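Local atomic coordinates of glypican-1 (Homo sapiens, PDB entry 4YWT), a protein that carries heparan sulfate chains at the cell surface and, through them, binds alpha-4(V) collagen and takes part in Schwann cell myelination. Residues S105-F110 / L149-A154; E164-L169 / R199-A204; D301-T306 / G372-L377. The protein carries 3 engineered substitutions. All coordinates share one frame; numbering follows the deposited sequence.

Contact 1. Residues S105-F110 / L149-A154; sequences SFDDHF and LYYRGA
The Tyr151 phenol ring has Asp107 OD1 at its edge, in the ring plane, while Phe110 CB comes to the same ring obliquely. Carboxylate and phenol planes lie 16° apart, nearly coplanar. The two aromatic rings are tilted much more, with planes at 63° and centroids 6.0 Å apart, so they neither stack nor meet edge-to-face. These side chains tie the long helix 70-129 to the C-terminal part of helix 137-152 in the predominantly alpha-helical core of glypican-1.

Tyr151 reaches across because its CG stands anti to the backbone N (chi1 166°), carrying the ring toward helix 70-129. The hydroxyl donates to Asp107 OD1 at a short 2.5 Å, and OD1 accepts through its anti lone pair, the one turned away from OD2. This in-plane grip would limit rotation of both flat groups. Beside it lies an apolar contact, in which Tyr151 CE1 rests 3.9 Å from Phe110 CB. The buried hydroxyl thus has a partner in an otherwise largely apolar setting.

Beyond the pair, Val223 of helix 204-236 touches both Phe110 and Tyr151, making this a junction of three helices. Asp108, next to Asp107 but directed away from helix 137-152, touches the N-acetylglucosamine near this surface. Gly153, with positive phi, is the first residue after Tyr151 to leave helical angles. Tyr151 OH also lies near the plane of the Phe110 ring, at its edge, 3.7 Å from Phe110 CD2.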
loop_
_atom_site.group_PDB
_atom_site.type_symbol
_atom_site.label_atom_id
_atom_site.label_comp_id
_atom_site.label_asym_id
_atom_site.label_seq_id
_atom_site.Cartn_x
_atom_site.Cartn_y
_atom_site.Cartn_z
ATOM N N SER A 105 2.667 -10.717 5.033
ATOM C CA SER A 105 4.051 -11.186 5.012
ATOM C C SER A 105 4.936 -10.449 6.017
ATOM O O SER A 105 5.600 -11.080 6.844
ATOM C CB SER A 105 4.638 -11.044 3.605
ATOM O OG SER A 105 4.016 -11.942 2.702
ATOM N N PHE A 106 4.937 -9.120 5.956
ATOM C CA PHE A 106 5.813 -8.341 6.829
ATOM C C PHE A 106 5.416 -8.426 8.301
ATOM O O PHE A 106 6.279 -8.604 9.167
ATOM C CB PHE A 106 5.853 -6.879 6.385
ATOM C CG PHE A 106 6.854 -6.611 5.300
ATOM C CD1 PHE A 106 6.509 -6.763 3.965
ATOM C CD2 PHE A 106 8.146 -6.220 5.616
ATOM C CE1 PHE A 106 7.432 -6.520 2.965
ATOM C CE2 PHE A 106 9.075 -5.977 4.620
ATOM C CZ PHE A 106 8.716 -6.127 3.291
ATOM N N ASP A 107 4.121 -8.300 8.587
ATOM C CA ASP A 107 3.652 -8.393 9.969
ATOM C C ASP A 107 4.047 -9.744 10.570
ATOM O O ASP A 107 4.712 -9.820 11.625
ATOM C CB ASP A 107 2.135 -8.198 10.034
ATOM C CG ASP A 107 1.629 -8.021 11.453
ATOM O OD1 ASP A 107 2.288 -7.298 12.232
ATOM O OD2 ASP A 107 0.573 -8.597 11.788
ATOM N N ASP A 108 3.652 -10.805 9.868
ATOM C CA ASP A 108 3.952 -12.167 10.289
ATOM C C ASP A 108 5.446 -12.398 10.460
ATOM O O ASP A 108 5.858 -13.100 11.380
ATOM C CB ASP A 108 3.389 -13.179 9.287
ATOM C CG ASP A 108 1.896 -13.393 9.448
ATOM O OD1 ASP A 108 1.246 -12.581 10.142
ATOM O OD2 ASP A 108 1.372 -14.374 8.879
ATOM N N HIS A 109 6.261 -11.813 9.585
ATOM C CA HIS A 109 7.698 -12.055 9.663
ATOM C C HIS A 109 8.359 -11.294 10.808
ATOM O O HIS A 109 9.298 -11.796 11.419
ATOM C CB HIS A 109 8.397 -11.700 8.354
ATOM C CG HIS A 109 9.868 -11.978 8.377
ATOM N ND1 HIS A 109 10.379 -13.241 8.586
ATOM C CD2 HIS A 109 10.936 -11.158 8.241
ATOM C CE1 HIS A 109 11.698 -13.189 8.570
ATOM N NE2 HIS A 109 12.063 -11.936 8.360
ATOM N N PHE A 110 7.890 -10.083 11.091
ATOM C CA PHE A 110 8.413 -9.336 12.232
ATOM C C PHE A 110 8.067 -10.073 13.525
ATOM O O PHE A 110 8.941 -10.324 14.389
ATOM C CB PHE A 110 7.856 -7.910 12.248
ATOM C CG PHE A 110 8.484 -7.005 11.224
ATOM C CD1 PHE A 110 9.851 -7.033 11.002
ATOM C CD2 PHE A 110 7.706 -6.138 10.473
ATOM C CE1 PHE A 110 10.434 -6.203 10.061
ATOM C CE2 PHE A 110 8.281 -5.310 9.526
ATOM C CZ PHE A 110 9.647 -5.343 9.319
ATOM N N LEU A 149 4.243 -5.486 22.520
ATOM C CA LEU A 149 3.273 -4.403 22.668
ATOM C C LEU A 149 3.734 -3.144 21.945
ATOM O O LEU A 149 2.936 -2.443 21.322
ATOM C CB LEU A 149 3.037 -4.090 24.145
ATOM C CG LEU A 149 1.979 -4.917 24.874
ATOM C CD1 LEU A 149 2.079 -4.697 26.374
ATOM C CD2 LEU A 149 0.592 -4.558 24.369
ATOM N N TYR A 150 5.030 -2.867 22.037
ATOM C CA TYR A 150 5.626 -1.710 21.383
ATOM C C TYR A 150 5.516 -1.806 19.867
ATOM O O TYR A 150 5.275 -0.807 19.192
ATOM C CB TYR A 150 7.092 -1.566 21.793
ATOM C CG TYR A 150 7.760 -0.324 21.253
ATOM C CD1 TYR A 150 7.376 0.937 21.686
ATOM C CD2 TYR A 150 8.780 -0.413 20.317
ATOM C CE1 TYR A 150 7.986 2.073 21.197
ATOM C CE2 TYR A 150 9.397 0.721 19.823
ATOM C CZ TYR A 150 8.995 1.962 20.268
ATOM O OH TYR A 150 9.599 3.099 19.785
ATOM N N TYR A 151 5.695 -3.013 19.336
ATOM C CA TYR A 151 5.556 -3.231 17.902
ATOM C C TYR A 151 4.105 -3.084 17.468
ATOM O O TYR A 151 3.822 -2.501 16.422
ATOM C CB TYR A 151 6.075 -4.614 17.495
ATOM C CG TYR A 151 5.654 -5.014 16.096
ATOM C CD1 TYR A 151 6.316 -4.516 14.981
ATOM C CD2 TYR A 151 4.587 -5.882 15.889
ATOM C CE1 TYR A 151 5.932 -4.872 13.702
ATOM C CE2 TYR A 151 4.195 -6.243 14.614
ATOM C CZ TYR A 151 4.871 -5.735 13.524
ATOM O OH TYR A 151 4.486 -6.092 12.252
ATOM N N ARG A 152 3.186 -3.617 18.268
ATOM C CA ARG A 152 1.773 -3.604 17.898
ATOM C C ARG A 152 1.169 -2.202 17.937
ATOM O O ARG A 152 0.045 -1.991 17.479
ATOM C CB ARG A 152 0.974 -4.545 18.801
ATOM C CG ARG A 152 1.256 -6.016 18.547
ATOM C CD ARG A 152 0.196 -6.903 19.178
ATOM N NE ARG A 152 0.525 -8.320 19.049
ATOM C CZ ARG A 152 0.780 -9.124 20.076
ATOM N NH1 ARG A 152 0.742 -8.651 21.314
ATOM N NH2 ARG A 152 1.071 -10.401 19.866
ATOM N N GLY A 153 1.914 -1.246 18.480
ATOM C CA GLY A 153 1.495 0.142 18.440
ATOM C C GLY A 153 1.066 0.722 19.773
ATOM O O GLY A 153 0.827 1.926 19.872
ATOM N N ALA A 154 0.960 -0.129 20.792
ATOM C CA ALA A 154 0.637 0.330 22.139
ATOM C C ALA A 154 1.659 1.379 22.550
ATOM O O ALA A 154 2.842 1.245 22.237
ATOM C CB ALA A 154 0.627 -0.831 23.119
#

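Contact 2. Residues E164-L169 / R199-A204; sequences EFWARL and RPFGEA
Trp166 CE3 sits over one face of the Phe201 ring, 3.6 Å above its plane and displaced toward the rim, and this is the tight part of the contact. The closest pair is Trp166 CE3 with Phe201 CD2, at 3.6 Å. The six-membered ring of the indole and the phenyl ring are inclined at 47°, with centroids 4.8 Å apart, an oblique meeting rather than a stack. Phe201 projects straight at helix 158-177, whereas Trp166 leaves its helix at an angle and brings CE3 and CZ3 of its six-membered ring to the phenyl. The indole is braced from its own helix as well: Phe165 CE2 lies 3.4 Å above the indole plane, over its centre.

Packing slackens at Leu169, whose CD2 comes no nearer to Phe201 CZ than 4.4 Å. No hydrogen bond crosses, and the side chains that meet are apolar. The solvent side of helix 158-177 has different chemistry. There Arg168 NH1 forms a salt bridge with Glu164 OE2 at 2.7 Å, the acceptor lying in the guanidinium plane while the nitrogen approaches from above the carboxylate plane. A second carboxylate, that of Glu171, pairs with Arg168 NE.

Helix 316-328 adds Leu320 and Ala323 against Trp166, and Leu170 and Leu173 of helix 158-177 also touch Phe201. On the loop side, Gly202 N bonds to Arg199 O at 3.1 Å within a type I beta turn that has Phe201 at its third position. This is loop-to-helix docking in the alpha-helical glypican fold, a turn just ahead of helix 204-236 setting its phenylalanine against helix 158-177.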
loop_
_atom_site.group_PDB
_atom_site.type_symbol
_atom_site.label_atom_id
_atom_site.label_comp_id
_atom_site.label_asym_id
_atom_site.label_seq_id
_atom_site.Cartn_x
_atom_site.Cartn_y
_atom_site.Cartn_z
ATOM N N GLU A 164 14.577 0.667 32.930
ATOM C CA GLU A 164 13.970 -0.024 34.060
ATOM C C GLU A 164 14.404 -1.487 34.095
ATOM O O GLU A 164 14.847 -1.996 35.134
ATOM C CB GLU A 164 12.444 0.077 33.979
ATOM C CG GLU A 164 11.700 -0.719 35.040
ATOM C CD GLU A 164 11.760 -0.068 36.410
ATOM O OE1 GLU A 164 12.142 1.120 36.498
ATOM O OE2 GLU A 164 11.424 -0.747 37.403
ATOM N N PHE A 165 14.278 -2.143 32.944
ATOM C CA PHE A 165 14.667 -3.540 32.771
ATOM C C PHE A 165 16.086 -3.816 33.260
ATOM O O PHE A 165 16.319 -4.764 34.008
ATOM C CB PHE A 165 14.538 -3.940 31.297
ATOM C CG PHE A 165 15.296 -5.187 30.939
ATOM C CD1 PHE A 165 14.799 -6.437 31.271
ATOM C CD2 PHE A 165 16.506 -5.108 30.268
ATOM C CE1 PHE A 165 15.495 -7.584 30.943
ATOM C CE2 PHE A 165 17.209 -6.252 29.940
ATOM C CZ PHE A 165 16.702 -7.492 30.277
ATOM N N TRP A 166 17.023 -2.977 32.834
ATOM C CA TRP A 166 18.431 -3.134 33.168
ATOM C C TRP A 166 18.686 -2.826 34.632
ATOM O O TRP A 166 19.512 -3.478 35.268
ATOM C CB TRP A 166 19.304 -2.237 32.285
ATOM C CG TRP A 166 19.389 -2.700 30.866
ATOM C CD1 TRP A 166 18.965 -2.032 29.755
ATOM C CD2 TRP A 166 19.926 -3.944 30.404
ATOM N NE1 TRP A 166 19.205 -2.781 28.630
ATOM C CE2 TRP A 166 19.796 -3.960 29.001
ATOM C CE3 TRP A 166 20.506 -5.045 31.041
ATOM C CZ2 TRP A 166 20.225 -5.032 28.225
ATOM C CZ3 TRP A 166 20.931 -6.110 30.268
ATOM C CH2 TRP A 166 20.788 -6.095 28.875
ATOM N N ALA A 167 17.983 -1.829 35.163
ATOM C CA ALA A 167 18.086 -1.519 36.585
ATOM C C ALA A 167 17.707 -2.737 37.428
ATOM O O ALA A 167 18.524 -3.259 38.206
ATOM C CB ALA A 167 17.204 -0.332 36.936
ATOM N N ARG A 168 16.471 -3.196 37.248
ATOM C CA ARG A 168 15.956 -4.322 38.023
ATOM C C ARG A 168 16.781 -5.589 37.806
ATOM O O ARG A 168 17.042 -6.341 38.754
ATOM C CB ARG A 168 14.490 -4.579 37.671
ATOM C CG ARG A 168 13.585 -3.355 37.781
ATOM C CD ARG A 168 13.391 -2.895 39.225
ATOM N NE ARG A 168 14.491 -2.063 39.709
ATOM C CZ ARG A 168 14.601 -0.757 39.482
ATOM N NH1 ARG A 168 13.676 -0.123 38.776
ATOM N NH2 ARG A 168 15.637 -0.084 39.963
ATOM N N LEU A 169 17.199 -5.819 36.564
ATOM C CA LEU A 169 18.004 -6.995 36.251
ATOM C C LEU A 169 19.354 -6.939 36.956
ATOM O O LEU A 169 19.846 -7.956 37.438
ATOM C CB LEU A 169 18.211 -7.134 34.743
ATOM C CG LEU A 169 18.933 -8.419 34.332
ATOM C CD1 LEU A 169 18.122 -9.638 34.747
ATOM C CD2 LEU A 169 19.217 -8.439 32.839
ATOM N N ARG A 199 29.279 0.880 33.571
ATOM C CA ARG A 199 28.793 -0.012 32.524
ATOM C C ARG A 199 29.100 -1.478 32.815
ATOM O O ARG A 199 29.932 -2.088 32.144
ATOM C CB ARG A 199 29.367 0.401 31.169
ATOM C CG ARG A 199 28.605 1.550 30.525
ATOM C CD ARG A 199 29.508 2.437 29.689
ATOM N NE ARG A 199 28.737 3.359 28.858
ATOM C CZ ARG A 199 29.226 4.003 27.804
ATOM N NH1 ARG A 199 30.494 3.833 27.451
ATOM N NH2 ARG A 199 28.451 4.821 27.106
ATOM N N PRO A 200 28.421 -2.047 33.826
ATOM C CA PRO A 200 28.621 -3.450 34.202
ATOM C C PRO A 200 28.192 -4.413 33.100
ATOM O O PRO A 200 28.761 -5.498 32.988
ATOM C CB PRO A 200 27.737 -3.611 35.444
ATOM C CG PRO A 200 26.695 -2.558 35.305
ATOM C CD PRO A 200 27.379 -1.400 34.645
ATOM N N PHE A 201 27.202 -4.023 32.302
ATOM C CA PHE A 201 26.719 -4.870 31.215
ATOM C C PHE A 201 27.449 -4.592 29.903
ATOM O O PHE A 201 27.127 -5.180 28.869
ATOM C CB PHE A 201 25.215 -4.683 31.011
ATOM C CG PHE A 201 24.374 -5.208 32.140
ATOM C CD1 PHE A 201 24.358 -6.559 32.443
ATOM C CD2 PHE A 201 23.577 -4.351 32.881
ATOM C CE1 PHE A 201 23.577 -7.044 33.477
ATOM C CE2 PHE A 201 22.792 -4.830 33.914
ATOM C CZ PHE A 201 22.793 -6.177 34.213
ATOM N N GLY A 202 28.423 -3.688 29.944
ATOM C CA GLY A 202 29.174 -3.330 28.755
ATOM C C GLY A 202 28.430 -2.348 27.867
ATOM O O GLY A 202 27.687 -1.495 28.355
ATOM N N GLU A 203 28.632 -2.470 26.560
ATOM C CA GLU A 203 28.020 -1.557 25.599
ATOM C C GLU A 203 26.682 -2.087 25.093
ATOM O O GLU A 203 25.957 -1.390 24.383
ATOM C CB GLU A 203 28.959 -1.317 24.414
ATOM C CG GLU A 203 30.426 -1.580 24.713
ATOM C CD GLU A 203 31.315 -1.338 23.507
ATOM O OE1 GLU A 203 31.637 -0.163 23.229
ATOM O OE2 GLU A 203 31.687 -2.321 22.833
ATOM N N ALA A 204 26.368 -3.323 25.465
ATOM C CA ALA A 204 25.169 -4.004 24.980
ATOM C C ALA A 204 23.844 -3.280 25.283
ATOM O O ALA A 204 22.966 -3.248 24.422
ATOM C CB ALA A 204 25.125 -5.427 25.532
#

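Contact 3. Residues D301-T306 / G372-L377; sequences DKFWGT and GTLEKL
Leu374 and Trp304 reach toward each other from opposite directions, Leu374 CG meeting the indole obliquely, 3.5 Å from Trp304 CZ2. Here the connection between helices 286-299 and 316-328 is joined to the first turn of helix 373-387, within the predominantly alpha-helical fold of the glypican core. One methyl of the leucine, CD2, lies 3.6 Å from Trp304 CZ2 and also touches Phe303 CB. The other, CD1, comes 4.0 Å from Phe303 CD2. The isobutyl group is therefore shared between two consecutive aromatic residues, an approach set by CG standing anti to the backbone N (chi1 -179°). At the indole edge, in its plane, is the backbone N of Glu375, 3.8 Å from Trp304 CZ2. The Glu375 side chain runs on in extended form and touches the indole through CB, 4.1 Å from Trp304 CZ2.

The next layer fixes these groups. Phe303 CB stands 3.7 Å above the indole plane, displaced toward its rim, so the two neighbouring residues of the loop support each other while both face the helix. Ser311 OG bonds to the Phe303 carbonyl and Arg214 holds that of Lys302, pinning the loop backbone; Phe303 also meets Phe110 of helix 70-129 edge-to-face. Val378, one turn on from Leu374, touches both aromatic residues. Arg368 touches the indole from the chain leading into the helix. No hydrogen bond links the two segments, and the contact is only partly buried: Phe303 and Leu374 lie inside, Trp304 less deeply.

Behind Leu374 the helix begins at Gly372, its N-cap residue, and the first helical bond runs from Lys376 N to Gly372 O at 3.1 Å.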
loop_
_atom_site.group_PDB
_atom_site.type_symbol
_atom_site.label_atom_id
_atom_site.label_comp_id
_atom_site.label_asym_id
_atom_site.label_seq_id
_atom_site.Cartn_x
_atom_site.Cartn_y
_atom_site.Cartn_z
ATOM N N ASP A 301 15.192 1.028 5.031
ATOM C CA ASP A 301 16.626 1.111 5.286
ATOM C C ASP A 301 16.920 1.041 6.781
ATOM O O ASP A 301 17.963 0.534 7.198
ATOM C CB ASP A 301 17.205 2.403 4.701
ATOM C CG ASP A 301 17.245 2.392 3.185
ATOM O OD1 ASP A 301 17.271 1.292 2.595
ATOM O OD2 ASP A 301 17.254 3.486 2.584
ATOM N N LYS A 302 15.982 1.542 7.579
ATOM C CA LYS A 302 16.157 1.635 9.024
ATOM C C LYS A 302 15.970 0.296 9.728
ATOM O O LYS A 302 16.138 0.206 10.944
ATOM C CB LYS A 302 15.189 2.666 9.610
ATOM C CG LYS A 302 15.439 4.082 9.129
ATOM C CD LYS A 302 16.905 4.454 9.280
ATOM C CE LYS A 302 17.119 5.951 9.125
ATOM N NZ LYS A 302 18.535 6.331 9.388
ATOM N N PHE A 303 15.625 -0.740 8.969
ATOM C CA PHE A 303 15.468 -2.075 9.541
ATOM C C PHE A 303 16.816 -2.607 10.019
ATOM O O PHE A 303 16.883 -3.451 10.913
ATOM C CB PHE A 303 14.844 -3.040 8.526
ATOM C CG PHE A 303 13.409 -2.724 8.180
ATOM C CD1 PHE A 303 12.718 -1.718 8.841
ATOM C CD2 PHE A 303 12.753 -3.443 7.193
ATOM C CE1 PHE A 303 11.403 -1.433 8.519
ATOM C CE2 PHE A 303 11.436 -3.162 6.868
ATOM C CZ PHE A 303 10.762 -2.156 7.532
ATOM N N TRP A 304 17.890 -2.103 9.417
ATOM C CA TRP A 304 19.243 -2.475 9.812
ATOM C C TRP A 304 20.062 -1.260 10.224
ATOM O O TRP A 304 19.664 -0.118 9.987
ATOM C CB TRP A 304 19.967 -3.196 8.676
ATOM C CG TRP A 304 19.260 -4.393 8.145
ATOM C CD1 TRP A 304 19.397 -5.683 8.567
ATOM C CD2 TRP A 304 18.313 -4.418 7.073
ATOM N NE1 TRP A 304 18.588 -6.511 7.826
ATOM C CE2 TRP A 304 17.912 -5.758 6.901
ATOM C CE3 TRP A 304 17.763 -3.438 6.242
ATOM C CZ2 TRP A 304 16.988 -6.141 5.933
ATOM C CZ3 TRP A 304 16.844 -3.820 5.281
ATOM C CH2 TRP A 304 16.464 -5.160 5.136
ATOM N N GLY A 305 21.210 -1.519 10.840
ATOM C CA GLY A 305 22.176 -0.479 11.133
ATOM C C GLY A 305 23.176 -0.367 9.997
ATOM O O GLY A 305 23.033 -1.030 8.970
ATOM N N THR A 306 24.184 0.479 10.176
ATOM C CA THR A 306 25.198 0.697 9.148
ATOM C C THR A 306 26.458 -0.147 9.353
ATOM O O THR A 306 27.390 -0.081 8.551
ATOM C CB THR A 306 25.605 2.180 9.081
ATOM O OG1 THR A 306 26.058 2.611 10.371
ATOM C CG2 THR A 306 24.423 3.039 8.654
ATOM N N GLY A 372 19.039 -12.325 3.577
ATOM C CA GLY A 372 18.204 -12.973 4.569
ATOM C C GLY A 372 16.758 -12.838 4.142
ATOM O O GLY A 372 16.473 -12.223 3.114
ATOM N N THR A 373 15.845 -13.407 4.922
ATOM C CA THR A 373 14.424 -13.334 4.603
ATOM C C THR A 373 13.947 -11.885 4.532
ATOM O O THR A 373 13.279 -11.487 3.575
ATOM C CB THR A 373 13.576 -14.096 5.633
ATOM O OG1 THR A 373 13.987 -15.468 5.670
ATOM C CG2 THR A 373 12.101 -14.025 5.264
ATOM N N LEU A 374 14.311 -11.101 5.544
ATOM C CA LEU A 374 13.899 -9.704 5.625
ATOM C C LEU A 374 14.392 -8.897 4.429
ATOM O O LEU A 374 13.668 -8.059 3.899
ATOM C CB LEU A 374 14.403 -9.070 6.924
ATOM C CG LEU A 374 14.014 -7.607 7.149
ATOM C CD1 LEU A 374 12.502 -7.445 7.148
ATOM C CD2 LEU A 374 14.615 -7.080 8.444
ATOM N N GLU A 375 15.621 -9.163 4.001
ATOM C CA GLU A 375 16.217 -8.432 2.887
ATOM C C GLU A 375 15.529 -8.760 1.561
ATOM O O GLU A 375 15.268 -7.868 0.750
ATOM C CB GLU A 375 17.714 -8.735 2.800
ATOM C CG GLU A 375 18.461 -7.905 1.769
ATOM C CD GLU A 375 19.966 -7.998 1.932
ATOM O OE1 GLU A 375 20.424 -8.313 3.050
ATOM O OE2 GLU A 375 20.691 -7.756 0.944
ATOM N N LYS A 376 15.233 -10.037 1.345
ATOM C CA LYS A 376 14.521 -10.458 0.144
ATOM C C LYS A 376 13.123 -9.854 0.120
ATOM O O LYS A 376 12.659 -9.355 -0.917
ATOM C CB LYS A 376 14.437 -11.983 0.067
ATOM C CG LYS A 376 15.778 -12.680 -0.068
ATOM C CD LYS A 376 15.589 -14.147 -0.423
ATOM C CE LYS A 376 16.903 -14.904 -0.384
ATOM N NZ LYS A 376 17.944 -14.229 -1.207
ATOM N N LEU A 377 12.459 -9.905 1.272
ATOM C CA LEU A 377 11.139 -9.309 1.424
ATOM C C LEU A 377 11.180 -7.821 1.104
ATOM O O LEU A 377 10.277 -7.296 0.456
ATOM C CB LEU A 377 10.608 -9.524 2.841
ATOM C CG LEU A 377 10.097 -10.926 3.172
ATOM C CD1 LEU A 377 9.703 -11.008 4.638
ATOM C CD2 LEU A 377 8.927 -11.295 2.275
#

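Contacts 1 and 3 lie side by side, centres 15 Å apart, and touch: His109 CE1 comes 3.4 Å from Thr373 CG2. Helix 70-129 carries half of contact 1 and packs against contact 3, facing helix 373-387 directly. Contact 2 sits apart, 25 Å from contact 1 and 27 Å from contact 3 between centres, toward one end of the elongated chain. Contacts 1 and 2 are buried and contact 3 partly so. Only contact 1 joins two helices through a buried hydrogen bond; the others dock loop aromatics on a helix by apolar packing. Helix 204-236 relates all three, bordering contacts 1 and 3 and starting at contact 2.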